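Local atomic coordinates of collagen alpha-1(XX) chain (Homo sapiens, PDB entry 5KF4), a protein that is a collagen chain that probably belongs to the extracellular matrix, where its fibronectin type III domains are likely to act as spacer or binding modules. Residues S20-S24 against S25-L29; F81-E85 against G86-E90. All blocks are in the same frame, centred on the assembly; numbering follows the deposited sequence.

Contact 1 (S20-S24 against S25-L29)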
ATOM      1  N   SER A  20       7.764  -5.836  -6.156  1.00 33.44           N
ATOM      2  CA  SER A  20       8.989  -6.177  -6.882  1.00 26.84           C
ATOM      3  C   SER A  20      10.078  -5.113  -6.738  1.00 25.85           C
ATOM      4  O   SER A  20       9.944  -4.188  -5.936  1.00 28.24           O
ATOM      5  CB  SER A  20       8.687  -6.401  -8.365  1.00 27.55           C
ATOM      6  OG  SER A  20       8.137  -5.237  -8.957  1.00 33.22           O
ATOM      7  N   GLN A  21      11.133  -5.248  -7.542  1.00 19.05           N
ATOM      8  CA  GLN A  21      12.265  -4.317  -7.554  1.00 32.42           C
ATOM      9  C   GLN A  21      12.740  -4.006  -6.141  1.00 36.74           C
ATOM     10  O   GLN A  21      12.922  -2.845  -5.771  1.00 33.69           O
ATOM     11  CB  GLN A  21      11.913  -3.020  -8.285  1.00 46.98           C
ATOM     12  CG  GLN A  21      11.414  -3.226  -9.701  1.00 55.82           C
ATOM     13  CD  GLN A  21      11.089  -1.921 -10.399  1.00 62.04           C
ATOM     14  OE1 GLN A  21      11.388  -0.841  -9.891  1.00 70.35           O
ATOM     15  NE2 GLN A  21      10.470  -2.014 -11.573  1.00 55.10           N
ATOM     16  N   VAL A  22      12.938  -5.059  -5.359  1.00 34.56           N
ATOM     17  CA  VAL A  22      13.301  -4.907  -3.963  1.00 26.41           C
ATOM     18  C   VAL A  22      14.775  -4.581  -3.853  1.00 33.29           C
ATOM     19  O   VAL A  22      15.627  -5.332  -4.325  1.00 52.14           O
ATOM     20  CB  VAL A  22      12.997  -6.186  -3.162  1.00 18.67           C
ATOM     21  CG1 VAL A  22      13.254  -5.966  -1.682  1.00 26.05           C
ATOM     22  CG2 VAL A  22      11.569  -6.630  -3.407  1.00 17.94           C
ATOM     23  N   THR A  23      15.070  -3.447  -3.233  1.00 18.31           N
ATOM     24  CA  THR A  23      16.448  -3.059  -2.983  1.00 24.87           C
ATOM     25  C   THR A  23      16.672  -2.959  -1.482  1.00 24.96           C
ATOM     26  O   THR A  23      15.842  -3.410  -0.692  1.00 29.43           O
ATOM     27  CB  THR A  23      16.800  -1.725  -3.665  1.00 28.17           C
ATOM     28  OG1 THR A  23      16.256  -0.635  -2.908  1.00 22.81           O
ATOM     29  CG2 THR A  23      16.251  -1.695  -5.098  1.00 13.00           C
ATOM     30  N   SER A  24      17.794  -2.369  -1.094  1.00 21.13           N
ATOM     31  CA  SER A  24      18.098  -2.166   0.315  1.00 15.39           C
ATOM     32  C   SER A  24      17.194  -1.115   0.950  1.00 10.52           C
ATOM     33  O   SER A  24      16.973  -1.123   2.163  1.00 25.32           O
ATOM     34  CB  SER A  24      19.565  -1.764   0.485  1.00 24.14           C
ATOM     35  OG  SER A  24      20.149  -1.423  -0.761  1.00 33.97           O
ATOM     36  N   SER A  25      16.663  -0.219   0.124  1.00 11.84           N
ATOM     37  CA  SER A  25      15.906   0.916   0.641  1.00 10.05           C
ATOM     38  C   SER A  25      14.571   1.159  -0.066  1.00 12.93           C
ATOM     39  O   SER A  25      13.843   2.087   0.281  1.00 21.62           O
ATOM     40  CB  SER A  25      16.764   2.182   0.561  1.00 14.53           C
ATOM     41  OG  SER A  25      17.044   2.518  -0.785  1.00 15.77           O
ATOM     42  N   SER A  26      14.250   0.336  -1.055  1.00 13.32           N
ATOM     43  CA  SER A  26      13.043   0.542  -1.857  1.00 11.66           C
ATOM     44  C   SER A  26      12.360  -0.752  -2.289  1.00 20.56           C
ATOM     45  O   SER A  26      12.998  -1.792  -2.438  1.00 17.24           O
ATOM     46  CB  SER A  26      13.362   1.368  -3.106  1.00 17.93           C
ATOM     47  OG  SER A  26      13.941   0.541  -4.107  1.00 27.67           O
ATOM     48  N   ILE A  27      11.048  -0.674  -2.475  1.00 31.88           N
ATOM     49  CA  ILE A  27      10.304  -1.749  -3.120  1.00 27.58           C
ATOM     50  C   ILE A  27       9.351  -1.126  -4.130  1.00 31.71           C
ATOM     51  O   ILE A  27       8.996   0.049  -4.016  1.00 33.82           O
ATOM     52  CB  ILE A  27       9.475  -2.604  -2.140  1.00 20.44           C
ATOM     53  CG1 ILE A  27       8.279  -1.809  -1.609  1.00 29.59           C
ATOM     54  CG2 ILE A  27      10.356  -3.189  -1.040  1.00 22.86           C
ATOM     55  CD1 ILE A  27       7.140  -2.678  -1.115  1.00 34.25           C
ATOM     56  N   ARG A  28       8.939  -1.892  -5.131  1.00 38.93           N
ATOM     57  CA  ARG A  28       7.897  -1.382  -6.002  1.00 34.57           C
ATOM     58  C   ARG A  28       6.594  -2.070  -5.666  1.00 20.02           C
ATOM     59  O   ARG A  28       6.557  -3.259  -5.366  1.00 16.37           O
ATOM     60  CB  ARG A  28       8.224  -1.570  -7.481  1.00 42.63           C
ATOM     61  CG  ARG A  28       7.724  -0.394  -8.302  1.00 49.49           C
ATOM     62  CD  ARG A  28       8.041  -0.495  -9.783  1.00 57.06           C
ATOM     63  NE  ARG A  28       8.626   0.738 -10.313  1.00 60.31           N
ATOM     64  CZ  ARG A  28       8.047   1.938 -10.300  1.00 58.36           C
ATOM     65  NH1 ARG A  28       8.688   2.977 -10.818  1.00 60.86           N
ATOM     66  NH2 ARG A  28       6.840   2.114  -9.776  1.00 55.02           N
ATOM     67  N   LEU A  29       5.521  -1.294  -5.724  1.00 25.39           N
ATOM     68  CA  LEU A  29       4.194  -1.798  -5.439  1.00 29.50           C
ATOM     69  C   LEU A  29       3.385  -1.760  -6.717  1.00 27.19           C
ATOM     70  O   LEU A  29       3.422  -0.773  -7.450  1.00 30.31           O
ATOM     71  CB  LEU A  29       3.534  -0.958  -4.352  1.00 42.70           C
ATOM     72  CG  LEU A  29       2.551  -1.665  -3.432  1.00 40.52           C
ATOM     73  CD1 LEU A  29       3.195  -2.910  -2.842  1.00 44.62           C
ATOM     74  CD2 LEU A  29       2.129  -0.699  -2.349  1.00 25.90           C
TER
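The carboxamide of Gln21 stands almost upright against the guanidinium of Arg28, their planes 87° apart. Its carbon CD and its oxygen meet the guanidinium at the edge, near its plane, and Gln21 OE1 takes a weak, bent hydrogen bond from Arg28 NE at 3.2 Å. The two long chains run side by side; Gln21, extended beyond CG, brings its amide down beside Arg28 CD. The backbones of Ser20 and Arg28 pair antiparallel, N of each to O of the other, where strands 15-20 and 27-32 meet. At the far end of the turn, Thr23 N gives Ser26 O a nearly straight bond of 2.8 Å, lying in the carbonyl plane. With chi1 at 77°, Thr23 OG1 sits between its own N and carbonyl carbon, where it accepts from Ser25 N at 3.1 Å and shares a hydrogen bond with Ser26 OG at 2.9 Å. A threonine suits this place because its hydroxyl can serve both partners. Val22 CG1 touches Ile27 CG2 at 4.1 Å, and both side chains rest on Val96. The chemistry implies a turn fixed chiefly by backbone and hydroxyl bonds; the glutamine adds one weak bond and packing along Arg28, whose guanidinium also makes a long, weak ion pair with Glu66.

Contact 2 (F81-E85 against G86-E90)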
ATOM      1  N   PHE A  81      -4.879   1.057   0.094  1.00 40.32           N
ATOM      2  CA  PHE A  81      -6.273   1.398   0.374  1.00 35.74           C
ATOM      3  C   PHE A  81      -6.848   2.298  -0.712  1.00 36.62           C
ATOM      4  O   PHE A  81      -6.325   3.381  -0.964  1.00 29.37           O
ATOM      5  CB  PHE A  81      -6.393   2.089   1.729  1.00 37.21           C
ATOM      6  CG  PHE A  81      -6.084   1.201   2.898  1.00 33.72           C
ATOM      7  CD1 PHE A  81      -7.079   0.441   3.488  1.00 24.53           C
ATOM      8  CD2 PHE A  81      -4.795   1.129   3.408  1.00 22.54           C
ATOM      9  CE1 PHE A  81      -6.799  -0.367   4.573  1.00 19.94           C
ATOM     10  CE2 PHE A  81      -4.507   0.317   4.491  1.00 15.11           C
ATOM     11  CZ  PHE A  81      -5.509  -0.432   5.074  1.00 15.36           C
ATOM     12  N   PRO A  82      -7.936   1.860  -1.359  1.00 50.30           N
ATOM     13  CA  PRO A  82      -8.557   2.737  -2.358  1.00 51.57           C
ATOM     14  C   PRO A  82      -9.375   3.855  -1.721  1.00 39.22           C
ATOM     15  O   PRO A  82     -10.099   3.613  -0.751  1.00 23.80           O
ATOM     16  CB  PRO A  82      -9.461   1.785  -3.147  1.00 48.94           C
ATOM     17  CG  PRO A  82      -9.792   0.689  -2.180  1.00 48.95           C
ATOM     18  CD  PRO A  82      -8.626   0.564  -1.233  1.00 51.64           C
ATOM     19  N   ILE A  83      -9.285   5.059  -2.282  1.00 42.57           N
ATOM     20  CA  ILE A  83     -10.040   6.183  -1.743  1.00 53.11           C
ATOM     21  C   ILE A  83     -11.028   6.718  -2.780  1.00 50.49           C
ATOM     22  O   ILE A  83     -10.644   7.351  -3.766  1.00 40.58           O
ATOM     23  CB  ILE A  83      -9.102   7.337  -1.286  1.00 38.27           C
ATOM     24  CG1 ILE A  83      -8.043   6.834  -0.298  1.00 29.53           C
ATOM     25  CG2 ILE A  83      -9.907   8.491  -0.703  1.00 47.09           C
ATOM     26  CD1 ILE A  83      -8.603   6.238   0.972  1.00 31.28           C
ATOM     27  N   TYR A  84     -12.302   6.419  -2.553  1.00 65.55           N
ATOM     28  CA  TYR A  84     -13.401   6.895  -3.380  1.00 68.69           C
ATOM     29  C   TYR A  84     -14.224   7.889  -2.564  1.00 66.78           C
ATOM     30  O   TYR A  84     -13.863   8.225  -1.436  1.00 59.83           O
ATOM     31  CB  TYR A  84     -14.279   5.733  -3.848  1.00 74.92           C
ATOM     32  CG  TYR A  84     -13.621   4.772  -4.820  1.00 80.76           C
ATOM     33  CD1 TYR A  84     -12.728   3.805  -4.374  1.00 78.35           C
ATOM     34  CD2 TYR A  84     -13.926   4.804  -6.176  1.00 79.94           C
ATOM     35  CE1 TYR A  84     -12.143   2.912  -5.246  1.00 73.31           C
ATOM     36  CE2 TYR A  84     -13.344   3.913  -7.060  1.00 76.16           C
ATOM     37  CZ  TYR A  84     -12.452   2.974  -6.588  1.00 72.33           C
ATOM     38  OH  TYR A  84     -11.859   2.089  -7.455  1.00 72.83           O
ATOM     39  N   GLU A  85     -15.327   8.358  -3.135  1.00 66.15           N
ATOM     40  CA  GLU A  85     -16.294   9.178  -2.403  1.00 63.41           C
ATOM     41  C   GLU A  85     -17.072   8.398  -1.337  1.00 49.70           C
ATOM     42  O   GLU A  85     -17.523   8.969  -0.344  1.00 48.69           O
ATOM     43  CB  GLU A  85     -17.272   9.846  -3.374  1.00 72.74           C
ATOM     44  CG  GLU A  85     -18.070  11.007  -2.772  1.00 82.76           C
ATOM     45  CD  GLU A  85     -17.229  12.226  -2.417  1.00 91.50           C
ATOM     46  OE1 GLU A  85     -16.015  12.242  -2.712  1.00 95.52           O
ATOM     47  OE2 GLU A  85     -17.793  13.177  -1.837  1.00 92.33           O
ATOM     48  N   GLY A  86     -17.230   7.094  -1.550  1.00 38.32           N
ATOM     49  CA  GLY A  86     -18.010   6.256  -0.651  1.00 25.26           C
ATOM     50  C   GLY A  86     -17.294   5.801   0.607  1.00 35.76           C
ATOM     51  O   GLY A  86     -17.862   5.072   1.423  1.00 35.68           O
ATOM     52  N   GLY A  87     -16.043   6.224   0.757  1.00 52.82           N
ATOM     53  CA  GLY A  87     -15.271   5.962   1.961  1.00 63.99           C
ATOM     54  C   GLY A  87     -13.893   5.388   1.695  1.00 60.21           C
ATOM     55  O   GLY A  87     -13.346   5.558   0.606  1.00 61.69           O
ATOM     56  N   VAL A  88     -13.311   4.743   2.701  1.00 51.47           N
ATOM     57  CA  VAL A  88     -12.049   4.034   2.520  1.00 52.30           C
ATOM     58  C   VAL A  88     -12.343   2.545   2.402  1.00 47.08           C
ATOM     59  O   VAL A  88     -13.014   1.970   3.257  1.00 41.77           O
ATOM     60  CB  VAL A  88     -11.044   4.306   3.670  1.00 30.29           C
ATOM     61  CG1 VAL A  88     -11.715   4.185   5.026  1.00 32.68           C
ATOM     62  CG2 VAL A  88      -9.825   3.382   3.558  1.00 18.02           C
ATOM     63  N   GLY A  89     -11.862   1.924   1.332  1.00 48.39           N
ATOM     64  CA  GLY A  89     -12.109   0.510   1.129  1.00 48.65           C
ATOM     65  C   GLY A  89     -11.015  -0.394   1.654  1.00 53.89           C
ATOM     66  O   GLY A  89      -9.857   0.011   1.742  1.00 53.67           O
ATOM     67  N   GLU A  90     -11.392  -1.615   2.032  1.00 64.02           N
ATOM     68  CA  GLU A  90     -10.416  -2.650   2.356  1.00 68.35           C
ATOM     69  C   GLU A  90      -9.506  -2.844   1.151  1.00 62.92           C
ATOM     70  O   GLU A  90      -9.953  -2.741   0.008  1.00 65.28           O
ATOM     71  CB  GLU A  90     -11.099  -3.964   2.746  1.00 67.04           C
ATOM     72  CG  GLU A  90     -11.008  -4.294   4.232  1.00 67.63           C
ATOM     73  CD  GLU A  90      -9.578  -4.474   4.712  1.00 75.53           C
ATOM     74  OE1 GLU A  90      -9.363  -4.536   5.940  1.00 77.38           O
ATOM     75  OE2 GLU A  90      -8.665  -4.555   3.861  1.00 77.72           O
TER
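Gly89 N reaches Pro82 O in a nearly straight hydrogen bond of 3.2 Å that lies in the carbonyl plane. Nearer the turn, Tyr84 N approaches Gly87 O at 3.4 Å, a weak bond. The proline nitrogen has no hydrogen to return, and its ring sets Pro82 CD 3.3 Å from Gly89 O; glycine suits position 89, since a CB there would crowd Pro82 CG. Gly87 has a positive phi of 130°, where any CB would collide with the carbonyl oxygen before it, a conformation that glycine tolerates. The segments form the end of the beta hairpin joining strands 75-84 and 87-97 of the fibronectin type III sandwich, with Ile83 and Val88 as an antiparallel non-hydrogen-bonded pair. On their face of the sheet, Val88 CG2, anti to the backbone N (chi1, measured to CG1, is 46°), touches both Ile83 CD1 and Phe81 CD1, each at 4.0 Å. Phe81 CD1 also lies 3.3 Å from Gly89 O, the oxygen at the ring edge near its plane. An alanine at Phe81 is likely to leave Val88 CG2 without its aromatic neighbour and to open a gap beside Leu42 and Val44 of strand 40-47. On the opposite face, the Tyr84 side chain packs on Leu11, Pro12 and Pro38, and its OH is hydrogen-bonded to Arg36 O.

Contact 1 closes before contact 2 opens along the chain, and the two lie on opposite sides of its centre, with centres 25 Å apart and nearest atoms about 8 Å apart, not touching. They belong to different sheets of the one fibronectin type III domain: residues 20-29 connect strands 15-20 and 27-32 of the three-stranded sheet, whereas residues 81-90 connect strands 75-84 and 87-97 of the four-stranded one. The two sheets meet between them, where Ile27 packs on Val78, and Leu29 on Val78 and Val80. Side chains of contact 1 thus reach both strands joined by the 81-90 turn, which ties the two ends of the sandwich through a common core.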